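Local coordinates for protein beta-lactamase (Francisella tularensis subsp. tularensis, PDB 3P09) that probably hydrolyses the amide bond of beta-lactam antibiotics to give substituted beta-amino acids, as a class A beta-lactamase linked to antibiotic resistance, at residues A[26-31]-A[39-44]; A[69-74]-A[121-126]; A[150-155]-A[178-183]; A[188-193]-A[242-247]; A[214-219]-A[253-258]. One frame throughout, in Å; residues are numbered along the deposited sequence.

Contact 1 (A[26-31]-A[39-44]); sequences DSFKNL and IGIYTL. With SO4 (sulfate ion), chain D.
Phe-28, on the N-terminal helix 24-35, meets Ile-41 and Ile-39 of strand 38-44 without a single hydrogen bond between the two segments. The defining interaction is a CH-pi contact: CG1 of Ile-41 stands 4.2 Å from the centroid of the Phe-28 ring and only 7° off the ring normal, so the methylene is centred over one face. The ring is also met by Tyr-54, with the two planes at about 55°.

Looser van der Waals contact makes up the rest. Ile-39 turns its CG2 methyl to the helix, 4.4 Å from its apolar partner Phe-28 CB and 4.1 Å from Phe-28 O. Its CG1 branch lies anti to the backbone N (chi1 -169°), which leaves CG2 as the branch facing the helix. Ile-41 also packs on Ile-281 of the C-terminal helix 271-289, while Leu-31 lies against Gln-276 and Ala-277 of that helix.

Two polar contacts accompany this apolar patch. Ile-39 N is hydrogen-bonded to Glu-32 OE2 on the same N-terminal helix. On the other side of the strand, Tyr-42 OH donates a very short hydrogen bond of 2.5 Å to sulfate O3, an oxygen that lies at the ring edge, in its plane; Lys-53 NZ binds the same ion, probably a crystallisation component.

In class A beta-lactamases the terminal helices pack together on one face of the central sheet, and this contact seats the first of them. With a methylene centred over an aromatic face and one methyl against the helix, dispersion and burial join these segments; the directional bond comes from Glu-32, just past them.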
# COMPACT_ATOMS: atom_id res chain seq x y z
N ASP A 26 9.67 -22.01 8.07
CA ASP A 26 11.08 -22.09 8.45
C ASP A 26 11.90 -21.06 7.68
O ASP A 26 12.83 -20.47 8.22
CB ASP A 26 11.63 -23.48 8.16
CG ASP A 26 10.99 -24.56 9.01
OD1 ASP A 26 10.76 -24.32 10.21
OD2 ASP A 26 10.72 -25.65 8.45
N SER A 27 11.56 -20.88 6.41
CA SER A 27 12.29 -19.95 5.56
C SER A 27 12.05 -18.49 5.95
O SER A 27 12.98 -17.68 5.93
CB SER A 27 11.96 -20.19 4.09
OG SER A 27 12.62 -21.36 3.63
N PHE A 28 10.83 -18.15 6.32
CA PHE A 28 10.55 -16.79 6.77
C PHE A 28 11.24 -16.52 8.10
O PHE A 28 11.79 -15.45 8.31
CB PHE A 28 9.04 -16.56 6.86
CG PHE A 28 8.34 -16.66 5.53
CD1 PHE A 28 8.91 -16.10 4.40
CD2 PHE A 28 7.13 -17.32 5.41
CE1 PHE A 28 8.27 -16.19 3.17
CE2 PHE A 28 6.48 -17.41 4.18
CZ PHE A 28 7.06 -16.85 3.06
N LYS A 29 11.23 -17.51 8.99
CA LYS A 29 11.95 -17.40 10.26
C LYS A 29 13.45 -17.19 10.07
O LYS A 29 14.09 -16.46 10.82
CB LYS A 29 11.71 -18.65 11.12
CG LYS A 29 12.42 -18.62 12.47
CD LYS A 29 11.87 -17.52 13.37
CE LYS A 29 12.59 -17.53 14.71
NZ LYS A 29 11.95 -16.63 15.71
N ASN A 30 14.02 -17.84 9.06
CA ASN A 30 15.43 -17.63 8.75
C ASN A 30 15.71 -16.18 8.35
O ASN A 30 16.74 -15.62 8.71
CB ASN A 30 15.92 -18.60 7.68
CG ASN A 30 16.02 -20.04 8.19
OD1 ASN A 30 16.10 -20.28 9.40
ND2 ASN A 30 16.03 -21.00 7.26
N LEU A 31 14.78 -15.57 7.62
CA LEU A 31 14.95 -14.17 7.24
C LEU A 31 14.97 -13.27 8.47
O LEU A 31 15.75 -12.32 8.53
CB LEU A 31 13.84 -13.72 6.27
CG LEU A 31 13.76 -14.44 4.92
CD1 LEU A 31 12.58 -13.89 4.11
CD2 LEU A 31 15.06 -14.27 4.14
N ILE A 39 8.89 -10.17 9.97
CA ILE A 39 8.35 -10.08 8.63
C ILE A 39 6.93 -10.64 8.63
O ILE A 39 6.65 -11.63 9.31
CB ILE A 39 9.22 -10.82 7.61
CG1 ILE A 39 8.79 -10.47 6.19
CG2 ILE A 39 9.14 -12.32 7.85
CD1 ILE A 39 9.87 -9.89 5.34
N GLY A 40 6.03 -10.00 7.90
CA GLY A 40 4.64 -10.41 7.87
C GLY A 40 4.23 -10.62 6.43
O GLY A 40 4.53 -9.78 5.57
N ILE A 41 3.54 -11.72 6.16
CA ILE A 41 3.25 -12.17 4.81
C ILE A 41 1.79 -12.63 4.72
O ILE A 41 1.31 -13.37 5.58
CB ILE A 41 4.12 -13.40 4.43
CG1 ILE A 41 5.62 -13.12 4.58
CG2 ILE A 41 3.77 -13.91 3.03
CD1 ILE A 41 6.11 -11.93 3.84
N TYR A 42 1.08 -12.21 3.68
CA TYR A 42 -0.22 -12.80 3.42
C TYR A 42 -0.47 -12.85 1.93
O TYR A 42 -0.17 -11.88 1.21
CB TYR A 42 -1.33 -12.03 4.11
CG TYR A 42 -2.63 -12.82 4.24
CD1 TYR A 42 -3.71 -12.55 3.42
CD2 TYR A 42 -2.75 -13.84 5.18
CE1 TYR A 42 -4.88 -13.27 3.53
CE2 TYR A 42 -3.92 -14.56 5.29
CZ TYR A 42 -4.98 -14.27 4.46
OH TYR A 42 -6.15 -14.98 4.56
N THR A 43 -1.00 -13.96 1.44
CA THR A 43 -1.42 -14.04 0.04
C THR A 43 -2.90 -14.34 -0.03
O THR A 43 -3.44 -15.02 0.85
CB THR A 43 -0.71 -15.15 -0.71
OG1 THR A 43 -1.13 -16.41 -0.16
CG2 THR A 43 0.78 -15.01 -0.58
N LEU A 44 -3.55 -13.87 -1.08
CA LEU A 44 -4.98 -14.10 -1.22
C LEU A 44 -5.27 -14.55 -2.63
O LEU A 44 -4.93 -13.85 -3.58
CB LEU A 44 -5.75 -12.82 -0.92
CG LEU A 44 -6.78 -12.84 0.19
CD1 LEU A 44 -7.72 -11.68 -0.01
CD2 LEU A 44 -7.55 -14.14 0.16
S SO4 D . -6.36 -17.75 6.64
O1 SO4 D . -5.62 -18.39 5.55
O2 SO4 D . -5.95 -18.33 7.92
O3 SO4 D . -6.09 -16.32 6.66
O4 SO4 D . -7.79 -17.97 6.45

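Contact 2 (A[69-74]-A[121-126]); sequences LLVGAI and AAILSD. With SO4 (sulfate ion), chain F.
Val-71 of helix 66-80 presses its CG2 methyl into the end of helix 115-123. CG2 lies 3.8 Å from Ile-123 CD1 and 3.9 Å from Ile-123 CG1, while on the preceding residue it reaches Ala-122 CB at 4.1 Å. The valine and isoleucine side chains cross at about a right angle. Ile-123 does not start out pointing at the other helix; its CG1 branch, set anti to the carbonyl carbon (chi1 -66°), carries CD1 across to the valine. All three residues are buried, and Leu-133 of helix 127-137 adds to the packing on Ala-122.

Past this tight apolar part the chain opens toward what is probably the active-site cleft. The helix ends in a Schellman motif, with Ser-125 at positive phi and bonds from Asp-126 N to Ala-121 O and from Ser-125 N to Ala-122 O. Ser-125, partly exposed, donates from OG a 2.7 Å hydrogen bond to O3 of a sulfate ion, probably from the crystallisation liquor. Thr-230 OG1 and Thr-232 OG1 hold the same ion, and Ser-125 O accepts from Lys-67 NZ. Asp-126 then acts as N-cap of the next helix, its OD1 accepting from Ala-129 N.

Ser-125 probably corresponds to the serine of the SDN motif of class A enzymes, which reads Ser-Asp-Ser here, beside Ser-64 and Lys-67 of a probable SxxK motif. The chemistry divides: methyl packing holds the last turn of helix 115-123 against helix 66-80, and the Schellman motif ends it and delivers a hydroxyl to what is probably the substrate-binding site, where sulfate may mimic a substrate carboxylate.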
# COMPACT_ATOMS: atom_id res chain seq x y z
N LEU A 69 -5.59 2.75 0.21
CA LEU A 69 -6.90 2.79 0.86
C LEU A 69 -7.60 4.12 0.59
O LEU A 69 -8.81 4.18 0.35
CB LEU A 69 -6.74 2.62 2.37
CG LEU A 69 -6.17 1.27 2.78
CD1 LEU A 69 -5.89 1.24 4.30
CD2 LEU A 69 -7.14 0.17 2.40
N LEU A 70 -6.81 5.18 0.65
CA LEU A 70 -7.30 6.53 0.41
C LEU A 70 -7.83 6.66 -1.02
O LEU A 70 -8.90 7.22 -1.24
CB LEU A 70 -6.16 7.53 0.63
CG LEU A 70 -6.42 8.99 0.26
CD1 LEU A 70 -7.63 9.54 1.02
CD2 LEU A 70 -5.19 9.87 0.47
N VAL A 71 -7.07 6.15 -1.98
CA VAL A 71 -7.49 6.20 -3.37
C VAL A 71 -8.73 5.33 -3.60
O VAL A 71 -9.65 5.71 -4.32
CB VAL A 71 -6.33 5.84 -4.31
CG1 VAL A 71 -6.83 5.51 -5.70
CG2 VAL A 71 -5.36 7.00 -4.34
N GLY A 72 -8.77 4.18 -2.94
CA GLY A 72 -9.98 3.37 -2.96
C GLY A 72 -11.19 4.15 -2.47
O GLY A 72 -12.26 4.13 -3.07
N ALA A 73 -11.01 4.86 -1.36
CA ALA A 73 -12.07 5.69 -0.80
C ALA A 73 -12.52 6.77 -1.77
O ALA A 73 -13.71 7.07 -1.88
CB ALA A 73 -11.60 6.32 0.51
N ILE A 74 -11.56 7.38 -2.46
CA ILE A 74 -11.88 8.40 -3.43
C ILE A 74 -12.71 7.83 -4.58
O ILE A 74 -13.66 8.45 -5.04
CB ILE A 74 -10.59 9.05 -3.98
CG1 ILE A 74 -9.92 9.88 -2.88
CG2 ILE A 74 -10.88 9.90 -5.23
CD1 ILE A 74 -10.66 11.19 -2.59
N ALA A 121 -0.89 10.44 -8.49
CA ALA A 121 0.22 10.96 -7.70
C ALA A 121 0.34 10.25 -6.35
O ALA A 121 1.44 9.90 -5.93
CB ALA A 121 0.04 12.45 -7.47
N ALA A 122 -0.80 10.08 -5.66
CA ALA A 122 -0.81 9.44 -4.34
C ALA A 122 -0.32 8.00 -4.41
O ALA A 122 0.43 7.55 -3.53
CB ALA A 122 -2.21 9.49 -3.72
N ILE A 123 -0.73 7.27 -5.45
CA ILE A 123 -0.29 5.89 -5.61
C ILE A 123 1.20 5.82 -5.90
O ILE A 123 1.88 4.86 -5.54
CB ILE A 123 -1.09 5.18 -6.71
CG1 ILE A 123 -2.56 5.03 -6.28
CG2 ILE A 123 -0.47 3.83 -7.04
CD1 ILE A 123 -2.76 4.27 -4.95
N LEU A 124 1.71 6.85 -6.55
CA LEU A 124 3.14 7.00 -6.74
C LEU A 124 3.81 7.58 -5.49
O LEU A 124 4.99 7.94 -5.52
CB LEU A 124 3.45 7.88 -7.95
CG LEU A 124 3.67 7.09 -9.24
CD1 LEU A 124 2.39 6.35 -9.66
CD2 LEU A 124 4.16 8.01 -10.34
N SER A 125 3.03 7.67 -4.41
CA SER A 125 3.51 8.09 -3.09
C SER A 125 3.77 9.61 -2.87
O SER A 125 4.44 10.01 -1.90
CB SER A 125 4.72 7.25 -2.63
OG SER A 125 4.58 6.92 -1.25
N ASP A 126 3.22 10.43 -3.75
CA ASP A 126 3.28 11.89 -3.62
C ASP A 126 2.55 12.30 -2.33
O ASP A 126 1.35 12.07 -2.17
CB ASP A 126 2.59 12.50 -4.86
CG ASP A 126 2.82 14.01 -4.98
OD1 ASP A 126 2.44 14.76 -4.05
OD2 ASP A 126 3.37 14.43 -6.02
S SO4 F . 7.30 5.09 0.06
O1 SO4 F . 8.66 4.59 -0.02
O2 SO4 F . 7.00 5.52 1.42
O3 SO4 F . 7.19 6.21 -0.84
O4 SO4 F . 6.38 4.03 -0.31

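Contact 3 (A[150-155]-A[178-183])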
# COMPACT_ATOMS: atom_id res chain seq x y z
N LEU A 150 -14.85 -1.66 4.06
CA LEU A 150 -14.09 -2.72 3.40
C LEU A 150 -14.07 -4.02 4.19
O LEU A 150 -13.70 -5.07 3.65
CB LEU A 150 -12.64 -2.29 3.17
CG LEU A 150 -12.31 -1.46 1.93
CD1 LEU A 150 -10.81 -1.18 1.89
CD2 LEU A 150 -12.74 -2.18 0.66
N GLY A 151 -14.44 -3.95 5.47
CA GLY A 151 -14.37 -5.12 6.33
C GLY A 151 -13.08 -5.16 7.15
O GLY A 151 -12.78 -6.17 7.80
N ASP A 152 -12.34 -4.06 7.12
CA ASP A 152 -11.04 -3.98 7.80
C ASP A 152 -11.19 -3.36 9.19
O ASP A 152 -11.37 -2.15 9.32
CB ASP A 152 -10.07 -3.13 6.97
CG ASP A 152 -8.67 -3.09 7.57
OD1 ASP A 152 -8.53 -3.43 8.76
OD2 ASP A 152 -7.72 -2.73 6.84
N ASN A 153 -11.09 -4.19 10.22
CA ASN A 153 -11.15 -3.70 11.60
C ASN A 153 -9.79 -3.74 12.30
O ASN A 153 -9.72 -3.62 13.53
CB ASN A 153 -12.16 -4.50 12.42
CG ASN A 153 -13.54 -4.49 11.80
OD1 ASN A 153 -14.07 -5.55 11.44
ND2 ASN A 153 -14.13 -3.31 11.65
N ASP A 154 -8.72 -3.92 11.54
CA ASP A 154 -7.38 -4.01 12.12
C ASP A 154 -6.56 -2.75 11.85
O ASP A 154 -5.72 -2.36 12.65
CB ASP A 154 -6.62 -5.24 11.60
CG ASP A 154 -7.19 -6.55 12.14
OD1 ASP A 154 -7.75 -6.54 13.25
OD2 ASP A 154 -7.05 -7.58 11.45
N THR A 155 -6.81 -2.11 10.72
CA THR A 155 -6.05 -0.94 10.30
C THR A 155 -6.50 0.31 11.05
O THR A 155 -7.68 0.67 11.01
CB THR A 155 -6.21 -0.74 8.78
OG1 THR A 155 -5.63 -1.86 8.11
CG2 THR A 155 -5.52 0.54 8.31
N PRO A 178 -0.64 -7.90 7.96
CA PRO A 178 -0.54 -8.41 6.59
C PRO A 178 -1.89 -8.92 6.07
O PRO A 178 -2.24 -8.69 4.92
CB PRO A 178 0.48 -9.54 6.71
CG PRO A 178 1.36 -9.15 7.90
CD PRO A 178 0.37 -8.49 8.86
N LYS A 179 -2.66 -9.58 6.91
CA LYS A 179 -3.93 -10.13 6.48
C LYS A 179 -4.90 -9.02 6.07
O LYS A 179 -5.48 -9.05 4.98
CB LYS A 179 -4.54 -11.01 7.59
CG LYS A 179 -5.78 -11.79 7.20
CD LYS A 179 -6.25 -12.66 8.36
CE LYS A 179 -7.54 -13.40 8.01
NZ LYS A 179 -8.05 -14.26 9.12
N ALA A 180 -5.05 -8.02 6.93
CA ALA A 180 -6.03 -6.98 6.69
C ALA A 180 -5.71 -6.18 5.43
O ALA A 180 -6.59 -5.92 4.60
CB ALA A 180 -6.16 -6.04 7.92
N ILE A 181 -4.46 -5.77 5.31
CA ILE A 181 -4.07 -4.88 4.22
C ILE A 181 -4.10 -5.62 2.89
O ILE A 181 -4.39 -5.02 1.86
CB ILE A 181 -2.69 -4.25 4.45
CG1 ILE A 181 -2.54 -3.00 3.58
CG2 ILE A 181 -1.57 -5.27 4.18
CD1 ILE A 181 -3.51 -1.89 3.99
N THR A 182 -3.85 -6.93 2.91
CA THR A 182 -3.84 -7.73 1.69
C THR A 182 -5.26 -8.06 1.23
O THR A 182 -5.57 -7.99 0.05
CB THR A 182 -3.00 -9.04 1.87
OG1 THR A 182 -1.65 -8.69 2.18
CG2 THR A 182 -2.99 -9.89 0.60
N LYS A 183 -6.13 -8.43 2.17
CA LYS A 183 -7.55 -8.54 1.86
C LYS A 183 -8.08 -7.22 1.28
O LYS A 183 -8.90 -7.21 0.36
CB LYS A 183 -8.36 -8.97 3.10
CG LYS A 183 -8.11 -10.43 3.53
CD LYS A 183 -9.17 -10.95 4.51
CE LYS A 183 -9.44 -9.96 5.61
NZ LYS A 183 -10.68 -10.30 6.39
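OD1 of Asp-152 is gripped by two backbone amides of its own loop and at the same time rests 3.6 Å from CB of Ala-180 on helix 178-190. Asp-154 N meets it at 2.8 Å, nearly along the C-O axis, completing an Asx turn. Thr-155 N comes from the syn side at 2.9 Å, 33° out of the carboxylate plane. The other oxygen, OD2, accepts from Thr-155 OG1 at 2.6 Å, so three bonds fix the rotation of the carboxylate. With CG anti to the backbone N, chi1 -176° brings the carboxylate back to the amides of Asp-154 and Thr-155 and toward the helix.

Ala-180 supplies the helix side of the contact. Its methyl faces both the carboxylate and Asp-154, whose CB is 3.8 Å from Ala-180 CB, while Thr-155 OG1 lies a little farther off. OD2 also comes close to Asp-184 OD2, a like-charged neighbour that might favour protonation of one of the pair.

The loop follows helix 140-149, which ends in a Schellman motif at Gly-151. Leu-150 and Thr-155 pack on Leu-69 of helix 66-80, and helix 178-190 turns its far side to Tyr-42 of strand 38-44, placing this contact between the helical part of the fold and the sheet.

Contact 4 (A[188-193]-A[242-247]); sequences LAFGNI and VAIIWP
Phe-190, at the end of helix 178-190, sets the rim of its ring against the shallow notch where Ile-244 and Trp-246 of strand 239-246 meet. The leading atom is CZ. It meets Ile-244 CG2 at 3.3 Å, a tight approach with the methyl at the ring edge and in its plane, and it lies 3.8 Å from Trp-246 CZ2. The bump is thus a ring edge, and the notch is the angle between a branched aliphatic chain and an indole.

The two strand residues shape that notch together. Ile-244 CG2 lies 3.5 Å above the plane of the Trp-246 ring, toward its rim, so one methyl serves both aromatics. The other branch of Ile-244 reaches along the phenylalanine, CD1 to Phe-190 CE2 being 3.8 Å, as the two chains run alongside, pointing opposite ways. Phe-190 has CG anti to its carbonyl carbon (chi1 -54°), which directs the ring to the strand.

Ala-189 adds a smaller bump. Its CB touches Ile-244 CG1 at 4.3 Å and also lies over one face of the Phe-190 ring, near the rim.

Pro-252, just before strand 253-260, touches both Phe-190 and Trp-246. Helix 196-208 supplies Ile-203 against Ala-189 and Trp-246, so the contact sits where two helices meet one face of the central antiparallel sheet, with strands 225-232 and 253-260 flanking strand 239-246.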
# COMPACT_ATOMS: atom_id res chain seq x y z
N LEU A 188 -10.48 -4.31 -3.19
CA LEU A 188 -10.59 -3.11 -4.02
C LEU A 188 -10.42 -3.40 -5.52
O LEU A 188 -11.13 -2.85 -6.37
CB LEU A 188 -9.60 -2.04 -3.56
CG LEU A 188 -9.98 -1.29 -2.28
CD1 LEU A 188 -8.82 -0.48 -1.77
CD2 LEU A 188 -11.21 -0.38 -2.50
N ALA A 189 -9.49 -4.29 -5.85
CA ALA A 189 -9.18 -4.54 -7.25
C ALA A 189 -10.13 -5.56 -7.88
O ALA A 189 -10.43 -5.49 -9.08
CB ALA A 189 -7.72 -5.01 -7.37
N PHE A 190 -10.62 -6.50 -7.08
CA PHE A 190 -11.38 -7.63 -7.62
C PHE A 190 -12.74 -7.88 -6.97
O PHE A 190 -13.53 -8.68 -7.47
CB PHE A 190 -10.54 -8.90 -7.52
CG PHE A 190 -9.20 -8.78 -8.16
CD1 PHE A 190 -9.09 -8.58 -9.52
CD2 PHE A 190 -8.05 -8.85 -7.40
CE1 PHE A 190 -7.85 -8.44 -10.12
CE2 PHE A 190 -6.81 -8.72 -7.99
CZ PHE A 190 -6.71 -8.52 -9.36
N GLY A 191 -13.01 -7.18 -5.86
CA GLY A 191 -14.19 -7.45 -5.06
C GLY A 191 -15.45 -6.71 -5.47
O GLY A 191 -15.59 -6.25 -6.61
N ASN A 192 -16.38 -6.59 -4.53
CA ASN A 192 -17.68 -6.03 -4.86
C ASN A 192 -18.00 -4.66 -4.27
O ASN A 192 -19.17 -4.30 -4.15
CB ASN A 192 -18.80 -7.04 -4.53
CG ASN A 192 -18.79 -7.47 -3.07
OD1 ASN A 192 -18.22 -6.79 -2.21
ND2 ASN A 192 -19.42 -8.60 -2.78
N ILE A 193 -16.98 -3.89 -3.92
CA ILE A 193 -17.27 -2.53 -3.46
C ILE A 193 -17.16 -1.48 -4.56
O ILE A 193 -18.02 -0.60 -4.65
CB ILE A 193 -16.41 -2.12 -2.26
CG1 ILE A 193 -14.95 -2.33 -2.57
CG2 ILE A 193 -16.82 -2.91 -1.01
CD1 ILE A 193 -14.17 -1.09 -2.37
N VAL A 242 2.78 -3.92 -0.92
CA VAL A 242 1.53 -4.68 -1.05
C VAL A 242 1.11 -4.65 -2.51
O VAL A 242 1.03 -3.58 -3.13
CB VAL A 242 0.40 -4.11 -0.15
CG1 VAL A 242 -0.87 -4.97 -0.26
CG2 VAL A 242 0.87 -4.03 1.29
N ALA A 243 0.84 -5.83 -3.06
CA ALA A 243 0.81 -5.99 -4.50
C ALA A 243 -0.36 -6.81 -4.98
O ALA A 243 -0.91 -7.63 -4.24
CB ALA A 243 2.10 -6.63 -4.96
N ILE A 244 -0.75 -6.56 -6.23
CA ILE A 244 -1.59 -7.51 -6.95
C ILE A 244 -0.72 -8.08 -8.05
O ILE A 244 0.01 -7.35 -8.72
CB ILE A 244 -2.80 -6.86 -7.61
CG1 ILE A 244 -3.71 -6.20 -6.57
CG2 ILE A 244 -3.57 -7.92 -8.38
CD1 ILE A 244 -4.28 -7.14 -5.60
N ILE A 245 -0.81 -9.39 -8.24
CA ILE A 245 0.06 -10.08 -9.18
C ILE A 245 -0.80 -10.95 -10.07
O ILE A 245 -1.73 -11.60 -9.58
CB ILE A 245 1.05 -10.99 -8.44
CG1 ILE A 245 1.88 -10.15 -7.46
CG2 ILE A 245 1.93 -11.74 -9.43
CD1 ILE A 245 2.76 -10.98 -6.53
N TRP A 246 -0.50 -10.93 -11.37
CA TRP A 246 -1.17 -11.79 -12.35
C TRP A 246 -0.16 -12.79 -12.85
O TRP A 246 0.61 -12.48 -13.76
CB TRP A 246 -1.67 -10.96 -13.54
CG TRP A 246 -2.82 -10.05 -13.24
CD1 TRP A 246 -4.14 -10.28 -13.53
CD2 TRP A 246 -2.76 -8.76 -12.62
NE1 TRP A 246 -4.90 -9.20 -13.11
CE2 TRP A 246 -4.08 -8.26 -12.55
CE3 TRP A 246 -1.73 -7.97 -12.11
CZ2 TRP A 246 -4.38 -7.02 -12.01
CZ3 TRP A 246 -2.03 -6.75 -11.56
CH2 TRP A 246 -3.35 -6.28 -11.51
N PRO A 247 -0.12 -13.98 -12.25
CA PRO A 247 0.83 -14.99 -12.71
C PRO A 247 0.44 -15.42 -14.12
O PRO A 247 -0.74 -15.44 -14.44
CB PRO A 247 0.62 -16.15 -11.72
CG PRO A 247 -0.18 -15.56 -10.56
CD PRO A 247 -1.03 -14.52 -11.22

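Contact 5 (A[214-219]-A[253-258])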
# COMPACT_ATOMS: atom_id res chain seq x y z
N ASN A 214 12.37 -2.39 -6.47
CA ASN A 214 13.36 -3.16 -5.72
C ASN A 214 12.74 -3.94 -4.57
O ASN A 214 13.43 -4.35 -3.62
CB ASN A 214 14.49 -2.26 -5.22
CG ASN A 214 15.41 -1.82 -6.34
OD1 ASN A 214 16.09 -2.64 -6.94
ND2 ASN A 214 15.42 -0.52 -6.64
N ARG A 215 11.43 -4.14 -4.65
CA ARG A 215 10.73 -4.90 -3.62
C ARG A 215 10.11 -6.16 -4.22
O ARG A 215 10.83 -6.97 -4.78
CB ARG A 215 9.77 -4.00 -2.84
CG ARG A 215 10.59 -2.92 -2.12
CD ARG A 215 9.75 -1.95 -1.29
NE ARG A 215 10.61 -0.88 -0.79
CZ ARG A 215 10.27 -0.00 0.15
NH1 ARG A 215 9.06 -0.04 0.72
NH2 ARG A 215 11.15 0.92 0.51
N ILE A 216 8.80 -6.33 -4.14
CA ILE A 216 8.21 -7.57 -4.65
C ILE A 216 8.54 -7.80 -6.13
O ILE A 216 8.91 -8.92 -6.53
CB ILE A 216 6.68 -7.58 -4.46
CG1 ILE A 216 6.35 -7.74 -2.97
CG2 ILE A 216 6.05 -8.68 -5.28
CD1 ILE A 216 4.87 -7.52 -2.61
N ALA A 217 8.40 -6.75 -6.93
CA ALA A 217 8.61 -6.86 -8.37
C ALA A 217 9.98 -7.42 -8.71
O ALA A 217 10.14 -8.14 -9.71
CB ALA A 217 8.42 -5.49 -9.04
N PHE A 218 10.97 -7.09 -7.89
CA PHE A 218 12.35 -7.51 -8.10
C PHE A 218 12.49 -9.03 -8.20
O PHE A 218 13.44 -9.54 -8.80
CB PHE A 218 13.18 -6.99 -6.92
CG PHE A 218 14.66 -7.25 -7.03
CD1 PHE A 218 15.21 -8.43 -6.55
CD2 PHE A 218 15.50 -6.31 -7.59
CE1 PHE A 218 16.57 -8.66 -6.64
CE2 PHE A 218 16.86 -6.54 -7.69
CZ PHE A 218 17.40 -7.72 -7.20
N SER A 219 11.54 -9.76 -7.62
CA SER A 219 11.67 -11.21 -7.51
C SER A 219 10.61 -11.98 -8.29
O SER A 219 10.64 -13.21 -8.30
CB SER A 219 11.63 -11.63 -6.04
OG SER A 219 12.72 -11.05 -5.33
N ILE A 253 -3.59 -12.76 -7.86
CA ILE A 253 -3.46 -12.96 -6.43
C ILE A 253 -3.05 -11.65 -5.78
O ILE A 253 -2.60 -10.73 -6.46
CB ILE A 253 -2.43 -14.06 -6.10
CG1 ILE A 253 -1.09 -13.76 -6.76
CG2 ILE A 253 -2.91 -15.41 -6.62
CD1 ILE A 253 0.07 -14.33 -6.01
N ALA A 254 -3.24 -11.54 -4.47
CA ALA A 254 -2.73 -10.37 -3.77
C ALA A 254 -1.64 -10.85 -2.84
O ALA A 254 -1.69 -11.98 -2.34
CB ALA A 254 -3.83 -9.67 -3.00
N LEU A 255 -0.64 -10.01 -2.61
CA LEU A 255 0.45 -10.39 -1.74
C LEU A 255 0.89 -9.17 -0.95
O LEU A 255 1.23 -8.15 -1.54
CB LEU A 255 1.62 -10.92 -2.57
CG LEU A 255 2.96 -11.08 -1.85
CD1 LEU A 255 2.86 -12.07 -0.68
CD2 LEU A 255 4.02 -11.52 -2.85
N GLY A 256 0.85 -9.28 0.37
CA GLY A 256 1.35 -8.22 1.24
C GLY A 256 2.57 -8.73 1.98
O GLY A 256 2.55 -9.84 2.52
N ILE A 257 3.65 -7.94 1.98
CA ILE A 257 4.85 -8.25 2.76
C ILE A 257 5.22 -7.01 3.56
O ILE A 257 5.50 -5.95 2.98
CB ILE A 257 6.03 -8.64 1.85
CG1 ILE A 257 5.66 -9.83 0.96
CG2 ILE A 257 7.25 -8.96 2.70
CD1 ILE A 257 6.75 -10.22 -0.03
N LEU A 258 5.18 -7.12 4.89
CA LEU A 258 5.47 -5.99 5.77
C LEU A 258 6.67 -6.36 6.62
O LEU A 258 6.81 -7.52 7.04
CB LEU A 258 4.27 -5.66 6.66
CG LEU A 258 2.90 -5.67 5.94
CD1 LEU A 258 1.78 -5.35 6.92
CD2 LEU A 258 2.84 -4.69 4.78
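Ile-216 rests the end of its side chain on Leu-255 and Ile-257, two residues of strand 253-260 that point to the same side of the sheet. Its terminal methyl, CD1, comes 3.8 Å from Leu-255 O and 4.1 Å from Leu-255 CD2. One carbon back, CG1 meets Ile-257 CD1 at 3.9 Å. Extension explains this reach: CG1 is anti to the carbonyl carbon and CD1 continues nearly straight (chi2 170°), so the longer branch probes down to the strand.

Around this first shell stand Ala-243 of strand 239-246, which touches Ile-216, and Ile-274 of helix 271-289, which touches Ile-257. Leu-255 packs on Thr-43 of strand 38-44.

Polar groups of the loop then set the isoleucine in place. Ile-216 N is hydrogen-bonded to Asp-241 OD2, and the next turn of the loop closes with Ser-219 N on Ile-216 O at 3.0 Å. The preceding Arg-215 is held by a salt bridge from NE to Glu-271 OE2, and by bonds of NH1 to the carbonyl oxygens of Gly-231 and Asn-240.

Buried aliphatic contact thus seats a loop on the sheet, while charged and backbone bonds at its base, rather than bonds across the contact, hold the loop backbone next to the isoleucine.

How the contacts relate
Contacts 1, 4 and 5 reach the central antiparallel sheet. Strand 253-258 of contact 5 lies between strand 39-44 of contact 1 and segment 242-247 of contact 4, hydrogen-bonded to both. Contacts 3 and 4 share helix 178-190, and Leu-69 of contact 2 packs on Leu-150, Thr-155 and Ile-181 of contact 3, joining helix 66-80 to the loop and to helix 178-190, which covers the sheet. Contacts 1 and 2 lie on opposite sides of the chain's centre. All touching residues are buried in contacts 1, 2 and 5; contact 3 is mostly buried, Asp-154 partly exposed, and contact 4 only partly so. Apolar chemistry dominates except in contact 3, where a bonded carboxylate meets a methyl.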